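Local structure of prolyl endopeptidase (Myxococcus xanthus, 2BKL) at residues A377-T382 with Y391-S396; T385-I390 with V406-N411. The protein probably hydrolyses oligopeptides on the carboxyl side of proline, and less typically of alanine, as a serine peptidase of the prolyl oligopeptidase family. One frame throughout, in Å; residues are numbered along the deposited sequence.

Along the chain the four segments run 377-382, 385-390, 391-396 and 406-411, so the two contacts cross instead of one enclosing the other. Interaction 1 closes the hairpin between strands 376-383 and 386-394, the two central strands of a four-stranded antiparallel propeller blade. Interaction 2 closes the loop 391-405, at the open end of the next hairpin of the meander, bringing the chain that leaves edge strand 400-405 back alongside the start of strand 386-394. The contacts lie about 17 Å apart, centre to centre. They share strand 386-394, and Phe-381 N and Gln-389 O, 2.8 Å apart, form a probable hydrogen bond between them. Beyond residue 411 the chain enters strand 415-423 of the large mixed hydrolase sheet.

Interaction 1 of 2, residues A377-T382 with Y391-S396; sequences AYYVFT and YKTSVS
Ala-377 pairs with Thr-393 and Tyr-379 with Tyr-391 as antiparallel hydrogen-bonded pairs flanking the non-hydrogen-bonded pair Tyr-378 and Lys-392, on strand axes whose directions differ by 143°, a marked twist. Each hydrogen-bonded pair makes both reciprocal backbone bonds: Ala-377 N to Thr-393 O is 2.9 Å and nearly straight, and Tyr-391 N to Tyr-379 O is likewise 2.9 Å. Between them, Tyr-378 CA directs a CA-H...O contact at Tyr-391 O, 3.1 Å away.

On the face carrying Ala-377, Tyr-379, Tyr-391 and Thr-393, the two tyrosine rings lie nearly parallel, their planes 17° apart, but offset, centroids 5.2 Å apart, with little of one ring over the other. What meets one face of the Tyr-391 ring is the hydroxyl of Tyr-379, above the plane and displaced toward the rim. Tyr-379 CE1 presses on Tyr-391 CB at 3.5 Å, and Thr-393 CG2 sits at the edge of the Tyr-379 ring, in its plane. Ala-377 CB meets Val-395 CG2 just beyond the strand end.

On the opposite face of the sheet, Tyr-378 and Lys-392 run side by side in the same direction. The extended lysine chain, with chi1 at 178°, lays CB, CG and CD along the ring as far as Tyr-378 OH, 3.7 Å from Lys-392 CD. Trp-403 of strand 400-405 meets the Tyr-378 ring edge-to-face.

The contact thus joins the two central strands of a propeller blade by four backbone bonds, with tyrosines on both faces. Thr-393 OG1 also lies 3.0 Å from Ala-377 O, the acceptor of Thr-393 N. Gln-389 OE1 holds the Tyr-391 hydroxyl, while van der Waals contact, CE1 on CB and the Tyr-379 hydroxyl over the ring face, holds the tyrosine pair.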
ATOM      1  N   ALA A 377      -5.617  20.224 -14.615  1.00  9.22           N
ATOM      2  CA  ALA A 377      -5.490  18.938 -13.944  1.00  8.07           C
ATOM      3  C   ALA A 377      -4.031  18.537 -13.915  1.00  8.69           C
ATOM      4  O   ALA A 377      -3.308  18.832 -14.862  1.00 11.56           O
ATOM      5  CB  ALA A 377      -6.290  17.861 -14.630  1.00  8.33           C
ATOM      6  N   TYR A 378      -3.612  17.814 -12.887  1.00  7.09           N
ATOM      7  CA  TYR A 378      -2.220  17.490 -12.691  1.00  7.98           C
ATOM      8  C   TYR A 378      -2.010  16.005 -12.769  1.00  8.93           C
ATOM      9  O   TYR A 378      -2.911  15.218 -12.456  1.00 10.41           O
ATOM     10  CB  TYR A 378      -1.759  17.998 -11.311  1.00  8.95           C
ATOM     11  CG  TYR A 378      -1.833  19.486 -11.114  1.00  9.41           C
ATOM     12  CD1 TYR A 378      -3.036  20.089 -10.816  1.00 11.67           C
ATOM     13  CD2 TYR A 378      -0.704  20.277 -11.204  1.00 11.71           C
ATOM     14  CE1 TYR A 378      -3.113  21.464 -10.639  1.00 14.09           C
ATOM     15  CE2 TYR A 378      -0.776  21.639 -11.014  1.00 13.36           C
ATOM     16  CZ  TYR A 378      -1.974  22.208 -10.743  1.00 14.35           C
ATOM     17  OH  TYR A 378      -2.058  23.573 -10.555  1.00 18.17           O
ATOM     18  N   TYR A 379      -0.821  15.590 -13.192  1.00  7.42           N
ATOM     19  CA  TYR A 379      -0.447  14.206 -13.031  1.00  8.00           C
ATOM     20  C   TYR A 379       1.004  14.099 -12.625  1.00  9.22           C
ATOM     21  O   TYR A 379       1.813  15.007 -12.860  1.00  8.95           O
ATOM     22  CB  TYR A 379      -0.732  13.370 -14.288  1.00 10.18           C
ATOM     23  CG  TYR A 379       0.223  13.541 -15.445  1.00 10.65           C
ATOM     24  CD1 TYR A 379      -0.001  14.487 -16.423  1.00 11.77           C
ATOM     25  CD2 TYR A 379       1.337  12.710 -15.584  1.00 11.92           C
ATOM     26  CE1 TYR A 379       0.888  14.620 -17.530  1.00 12.71           C
ATOM     27  CE2 TYR A 379       2.198  12.840 -16.651  1.00 13.12           C
ATOM     28  CZ  TYR A 379       1.972  13.823 -17.605  1.00  9.97           C
ATOM     29  OH  TYR A 379       2.847  13.896 -18.673  1.00 13.83           O
ATOM     30  N   VAL A 380       1.307  12.984 -11.980  1.00  8.94           N
ATOM     31  CA  VAL A 380       2.653  12.676 -11.516  1.00  8.67           C
ATOM     32  C   VAL A 380       3.274  11.644 -12.416  1.00  9.42           C
ATOM     33  O   VAL A 380       2.617  10.673 -12.784  1.00 10.06           O
ATOM     34  CB  VAL A 380       2.558  12.123 -10.077  1.00 10.42           C
ATOM     35  CG1 VAL A 380       3.929  11.785  -9.509  1.00 13.34           C
ATOM     36  CG2 VAL A 380       1.834  13.087  -9.138  1.00 12.38           C
ATOM     37  N   PHE A 381       4.533  11.858 -12.783  1.00 10.35           N
ATOM     38  CA  PHE A 381       5.312  10.897 -13.547  1.00  9.92           C
ATOM     39  C   PHE A 381       6.610  10.540 -12.839  1.00  9.98           C
ATOM     40  O   PHE A 381       7.314  11.410 -12.334  1.00 10.21           O
ATOM     41  CB  PHE A 381       5.612  11.451 -14.928  1.00 10.87           C
ATOM     42  CG  PHE A 381       6.446  10.533 -15.757  1.00  9.54           C
ATOM     43  CD1 PHE A 381       5.845   9.512 -16.478  1.00 10.96           C
ATOM     44  CD2 PHE A 381       7.816  10.688 -15.805  1.00 11.37           C
ATOM     45  CE1 PHE A 381       6.591   8.653 -17.221  1.00 10.34           C
ATOM     46  CE2 PHE A 381       8.576   9.832 -16.529  1.00 12.03           C
ATOM     47  CZ  PHE A 381       7.978   8.815 -17.253  1.00 10.28           C
ATOM     48  N   THR A 382       6.918   9.256 -12.764  1.00 10.90           N
ATOM     49  CA  THR A 382       8.197   8.786 -12.222  1.00 10.18           C
ATOM     50  C   THR A 382       8.696   7.675 -13.122  1.00  8.76           C
ATOM     51  O   THR A 382       7.970   7.109 -13.904  1.00  9.69           O
ATOM     52  CB  THR A 382       8.119   8.212 -10.780  1.00 13.43           C
ATOM     53  OG1 THR A 382       7.165   7.113 -10.746  1.00 15.39           O
ATOM     54  CG2 THR A 382       7.562   9.206  -9.810  1.00 17.03           C
ATOM     55  N   TYR A 391       3.151  17.381 -13.791  1.00  7.95           N
ATOM     56  CA  TYR A 391       2.735  18.167 -14.937  1.00  8.71           C
ATOM     57  C   TYR A 391       1.374  18.781 -14.692  1.00  9.66           C
ATOM     58  O   TYR A 391       0.474  18.144 -14.136  1.00  9.34           O
ATOM     59  CB  TYR A 391       2.713  17.291 -16.207  1.00  9.02           C
ATOM     60  CG  TYR A 391       4.110  16.940 -16.632  1.00 10.93           C
ATOM     61  CD1 TYR A 391       4.765  15.865 -16.064  1.00  9.77           C
ATOM     62  CD2 TYR A 391       4.774  17.686 -17.570  1.00 11.13           C
ATOM     63  CE1 TYR A 391       6.043  15.564 -16.390  1.00 13.80           C
ATOM     64  CE2 TYR A 391       6.088  17.375 -17.940  1.00 13.37           C
ATOM     65  CZ  TYR A 391       6.701  16.308 -17.327  1.00 10.27           C
ATOM     66  OH  TYR A 391       7.990  15.950 -17.667  1.00 15.19           O
ATOM     67  N   LYS A 392       1.230  20.028 -15.119  1.00  9.01           N
ATOM     68  CA  LYS A 392      -0.041  20.720 -15.091  1.00 10.51           C
ATOM     69  C   LYS A 392      -0.546  20.731 -16.527  1.00 10.89           C
ATOM     70  O   LYS A 392       0.155  21.157 -17.449  1.00 10.95           O
ATOM     71  CB  LYS A 392       0.124  22.138 -14.553  1.00 11.57           C
ATOM     72  CG  LYS A 392      -1.166  22.958 -14.538  1.00 14.68           C
ATOM     73  CD  LYS A 392      -0.935  24.348 -13.943  1.00 17.44           C
ATOM     74  CE  LYS A 392      -2.000  25.325 -14.348  1.00 20.76           C
ATOM     75  NZ  LYS A 392      -1.597  26.721 -14.045  1.00 23.28           N
ATOM     76  N   THR A 393      -1.767  20.249 -16.720  1.00  9.20           N
ATOM     77  CA  THR A 393      -2.327  20.115 -18.049  1.00  9.86           C
ATOM     78  C   THR A 393      -3.682  20.793 -18.126  1.00  9.88           C
ATOM     79  O   THR A 393      -4.364  20.946 -17.122  1.00 11.91           O
ATOM     80  CB  THR A 393      -2.473  18.629 -18.457  1.00 12.55           C
ATOM     81  OG1 THR A 393      -3.604  18.035 -17.786  1.00 13.76           O
ATOM     82  CG2 THR A 393      -1.311  17.774 -18.011  1.00 15.34           C
ATOM     83  N   SER A 394      -4.053  21.210 -19.328  1.00  7.97           N
ATOM     84  CA  SER A 394      -5.398  21.655 -19.606  1.00  8.05           C
ATOM     85  C   SER A 394      -6.205  20.487 -20.152  1.00  9.06           C
ATOM     86  O   SER A 394      -5.834  19.845 -21.113  1.00  8.89           O
ATOM     87  CB  SER A 394      -5.390  22.774 -20.651  1.00 10.60           C
ATOM     88  OG  SER A 394      -6.695  22.957 -21.194  1.00 11.98           O
ATOM     89  N   VAL A 395      -7.329  20.212 -19.524  1.00 10.12           N
ATOM     90  CA  VAL A 395      -8.173  19.122 -19.962  1.00 10.09           C
ATOM     91  C   VAL A 395      -8.776  19.438 -21.325  1.00 10.89           C
ATOM     92  O   VAL A 395      -8.856  18.563 -22.191  1.00 11.59           O
ATOM     93  CB  VAL A 395      -9.290  18.822 -18.934  1.00  9.95           C
ATOM     94  CG1 VAL A 395     -10.216  17.729 -19.452  1.00 11.67           C
ATOM     95  CG2 VAL A 395      -8.698  18.381 -17.613  1.00 10.85           C
ATOM     96  N   SER A 396      -9.210  20.677 -21.504  1.00 11.81           N
ATOM     97  CA  SER A 396      -9.883  21.081 -22.735  1.00 12.87           C
ATOM     98  C   SER A 396      -8.960  21.133 -23.960  1.00 13.63           C
ATOM     99  O   SER A 396      -9.401  20.772 -25.034  1.00 14.50           O
ATOM    100  CB  SER A 396     -10.608  22.408 -22.556  1.00 14.00           C
ATOM    101  OG  SER A 396      -9.735  23.449 -22.241  1.00 16.22           O
TER

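Interaction 2 of 2, residues T385-I390 with V406-N411; sequences TTPRQI and VDVPMN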
ATOM      1  N   THR A 385      14.461   5.397 -12.736  1.00 14.85           N
ATOM      2  CA  THR A 385      15.599   6.323 -12.757  1.00 17.89           C
ATOM      3  C   THR A 385      15.240   7.833 -12.845  1.00 19.32           C
ATOM      4  O   THR A 385      16.135   8.677 -12.992  1.00 22.39           O
ATOM      5  CB  THR A 385      16.513   5.950 -13.940  1.00 20.11           C
ATOM      6  OG1 THR A 385      15.834   6.178 -15.174  1.00 22.94           O
ATOM      7  CG2 THR A 385      16.815   4.466 -13.954  1.00 22.53           C
ATOM      8  N   THR A 386      13.958   8.168 -12.729  1.00 16.02           N
ATOM      9  CA  THR A 386      13.433   9.547 -12.881  1.00 18.11           C
ATOM     10  C   THR A 386      12.690   9.944 -11.610  1.00 15.26           C
ATOM     11  O   THR A 386      11.587   9.451 -11.362  1.00 15.50           O
ATOM     12  CB  THR A 386      12.402   9.657 -14.059  1.00 17.20           C
ATOM     13  OG1 THR A 386      13.016   9.343 -15.304  1.00 25.07           O
ATOM     14  CG2 THR A 386      11.935  11.098 -14.259  1.00 22.79           C
ATOM     15  N   PRO A 387      13.244  10.848 -10.813  1.00 13.97           N
ATOM     16  CA  PRO A 387      12.498  11.386  -9.671  1.00 11.92           C
ATOM     17  C   PRO A 387      11.150  12.021 -10.059  1.00 11.53           C
ATOM     18  O   PRO A 387      11.006  12.448 -11.203  1.00 11.48           O
ATOM     19  CB  PRO A 387      13.475  12.438  -9.088  1.00 12.66           C
ATOM     20  CG  PRO A 387      14.792  11.981  -9.515  1.00 14.89           C
ATOM     21  CD  PRO A 387      14.606  11.400 -10.874  1.00 13.74           C
ATOM     22  N   ARG A 388      10.202  12.104  -9.122  1.00 12.31           N
ATOM     23  CA  ARG A 388       8.853  12.591  -9.393  1.00 15.11           C
ATOM     24  C   ARG A 388       8.842  13.916 -10.107  1.00 11.73           C
ATOM     25  O   ARG A 388       9.496  14.863  -9.710  1.00 11.79           O
ATOM     26  CB  ARG A 388       8.042  12.762  -8.092  1.00 19.11           C
ATOM     27  CG  ARG A 388       7.439  11.502  -7.544  1.00 25.25           C
ATOM     28  CD  ARG A 388       7.002  11.620  -6.085  1.00 25.98           C
ATOM     29  NE  ARG A 388       6.154  12.780  -5.809  1.00 29.34           N
ATOM     30  CZ  ARG A 388       4.816  12.751  -5.736  1.00 29.34           C
ATOM     31  NH1 ARG A 388       4.144  11.615  -5.900  1.00 30.43           N
ATOM     32  NH2 ARG A 388       4.140  13.873  -5.478  1.00 28.29           N
ATOM     33  N   GLN A 389       8.057  13.956 -11.169  1.00  9.84           N
ATOM     34  CA  GLN A 389       7.750  15.160 -11.899  1.00 11.16           C
ATOM     35  C   GLN A 389       6.250  15.327 -11.877  1.00 10.95           C
ATOM     36  O   GLN A 389       5.530  14.362 -12.057  1.00 14.55           O
ATOM     37  CB  GLN A 389       8.182  15.002 -13.332  1.00 11.71           C
ATOM     38  CG  GLN A 389       9.707  14.852 -13.484  1.00 12.90           C
ATOM     39  CD  GLN A 389      10.161  14.560 -14.894  1.00 16.03           C
ATOM     40  OE1 GLN A 389       9.358  14.279 -15.785  1.00 19.88           O
ATOM     41  NE2 GLN A 389      11.472  14.572 -15.088  1.00 19.52           N
ATOM     42  N   ILE A 390       5.768  16.535 -11.691  1.00  7.51           N
ATOM     43  CA  ILE A 390       4.363  16.838 -11.793  1.00  7.74           C
ATOM     44  C   ILE A 390       4.123  17.745 -12.967  1.00  7.61           C
ATOM     45  O   ILE A 390       4.802  18.740 -13.128  1.00  7.30           O
ATOM     46  CB  ILE A 390       3.848  17.506 -10.520  1.00  8.64           C
ATOM     47  CG1 ILE A 390       4.094  16.615  -9.305  1.00  9.90           C
ATOM     48  CG2 ILE A 390       2.370  17.868 -10.683  1.00  9.73           C
ATOM     49  CD1 ILE A 390       3.754  17.316  -8.018  1.00 11.23           C
ATOM     50  N   VAL A 406      11.456  16.902  -8.578  1.00 10.76           N
ATOM     51  CA  VAL A 406      12.373  16.662  -7.452  1.00 11.40           C
ATOM     52  C   VAL A 406      13.804  16.559  -7.956  1.00 12.36           C
ATOM     53  O   VAL A 406      14.115  15.731  -8.814  1.00 14.49           O
ATOM     54  CB  VAL A 406      12.010  15.376  -6.681  1.00 12.43           C
ATOM     55  CG1 VAL A 406      12.922  15.232  -5.501  1.00 14.69           C
ATOM     56  CG2 VAL A 406      10.561  15.416  -6.205  1.00 12.76           C
ATOM     57  N   ASP A 407      14.670  17.428  -7.446  1.00 12.97           N
ATOM     58  CA  ASP A 407      16.079  17.391  -7.780  1.00 16.90           C
ATOM     59  C   ASP A 407      16.755  16.387  -6.832  1.00 15.90           C
ATOM     60  O   ASP A 407      16.597  16.461  -5.604  1.00 17.76           O
ATOM     61  CB  ASP A 407      16.688  18.787  -7.635  1.00 22.15           C
ATOM     62  CG  ASP A 407      16.332  19.697  -8.806  1.00 23.82           C
ATOM     63  OD1 ASP A 407      15.216  20.258  -8.822  1.00 31.86           O
ATOM     64  OD2 ASP A 407      17.107  19.896  -9.770  1.00 33.09           O
ATOM     65  N   VAL A 408      17.466  15.433  -7.410  1.00 15.97           N
ATOM     66  CA  VAL A 408      18.145  14.391  -6.654  1.00 15.66           C
ATOM     67  C   VAL A 408      19.591  14.322  -7.174  1.00 15.08           C
ATOM     68  O   VAL A 408      19.803  14.379  -8.378  1.00 14.04           O
ATOM     69  CB  VAL A 408      17.425  13.028  -6.871  1.00 17.33           C
ATOM     70  CG1 VAL A 408      18.144  11.904  -6.166  1.00 18.51           C
ATOM     71  CG2 VAL A 408      15.992  13.077  -6.373  1.00 19.34           C
ATOM     72  N   PRO A 409      20.586  14.236  -6.290  1.00 14.11           N
ATOM     73  CA  PRO A 409      21.993  14.223  -6.726  1.00 14.79           C
ATOM     74  C   PRO A 409      22.384  12.859  -7.289  1.00 13.54           C
ATOM     75  O   PRO A 409      23.029  12.066  -6.604  1.00 14.67           O
ATOM     76  CB  PRO A 409      22.757  14.560  -5.447  1.00 14.82           C
ATOM     77  CG  PRO A 409      21.883  14.054  -4.359  1.00 15.35           C
ATOM     78  CD  PRO A 409      20.470  14.249  -4.828  1.00 14.28           C
ATOM     79  N   MET A 410      22.016  12.620  -8.538  1.00 14.33           N
ATOM     80  CA  MET A 410      22.286  11.361  -9.234  1.00 16.94           C
ATOM     81  C   MET A 410      22.344  11.655 -10.717  1.00 16.80           C
ATOM     82  O   MET A 410      21.901  12.714 -11.150  1.00 17.93           O
ATOM     83  CB  MET A 410      21.140  10.380  -8.992  1.00 20.38           C
ATOM     84  CG  MET A 410      19.785  11.026  -9.308  1.00 22.09           C
ATOM     85  SD  MET A 410      18.449   9.996  -9.820  1.00 27.15           S
ATOM     86  CE  MET A 410      19.319   8.769 -10.747  1.00 23.79           C
ATOM     87  N   ASN A 411      22.889  10.726 -11.496  1.00 14.93           N
ATOM     88  CA  ASN A 411      22.944  10.862 -12.953  1.00 16.80           C
ATOM     89  C   ASN A 411      22.168   9.732 -13.597  1.00 16.30           C
ATOM     90  O   ASN A 411      22.672   8.613 -13.683  1.00 15.74           O
ATOM     91  CB  ASN A 411      24.394  10.852 -13.443  1.00 18.82           C
ATOM     92  CG  ASN A 411      24.501  10.986 -14.969  1.00 19.56           C
ATOM     93  OD1 ASN A 411      23.496  11.072 -15.691  1.00 22.52           O
ATOM     94  ND2 ASN A 411      25.739  11.006 -15.464  1.00 25.85           N
TER
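The junction where the propeller blade hands the chain on to the hydrolase domain contains this contact, in which Val-406, Val-408 and Met-410 line up against Pro-387 and its neighbours. Chain directions are 162° apart, nearly antiparallel, and a single backbone bond crosses: Val-406 N donates to Arg-388 O at 3.0 Å, with 167° at the hydrogen. It carries the pairing of strands 386-394 and 400-405 one residue past the end of the latter.

Pro-387 is the centre of the packing. Its CB lies 3.4 Å from Val-406 O, and its CG 3.5 Å from Val-408 CG2. That methyl is the branch anti to the carbonyl carbon of Val-408 (CG1 being anti to N, chi1 177°), and the two side chains meet at a slant. Met-410 adds its sulfur, with SD 4.2 Å from Pro-387 CG, while its CE approaches Thr-385 O at 3.9 Å. An inverse gamma turn centred on Pro-409, with a weak Met-410 N to Val-408 O bond, bends the chain between Val-408 and Met-410.

Phe-464 touches both Pro-387 and Met-410, and Tyr-415 of strand 415-423 touches Thr-385 and Met-410, so the cluster spans both domains. The side chains that meet are mainly apolar, though they also press on two backbone carbonyl oxygens. Of these, Thr-385 O is buried by the contact and has no hydrogen-bond partner in the model, which may carry an energetic cost.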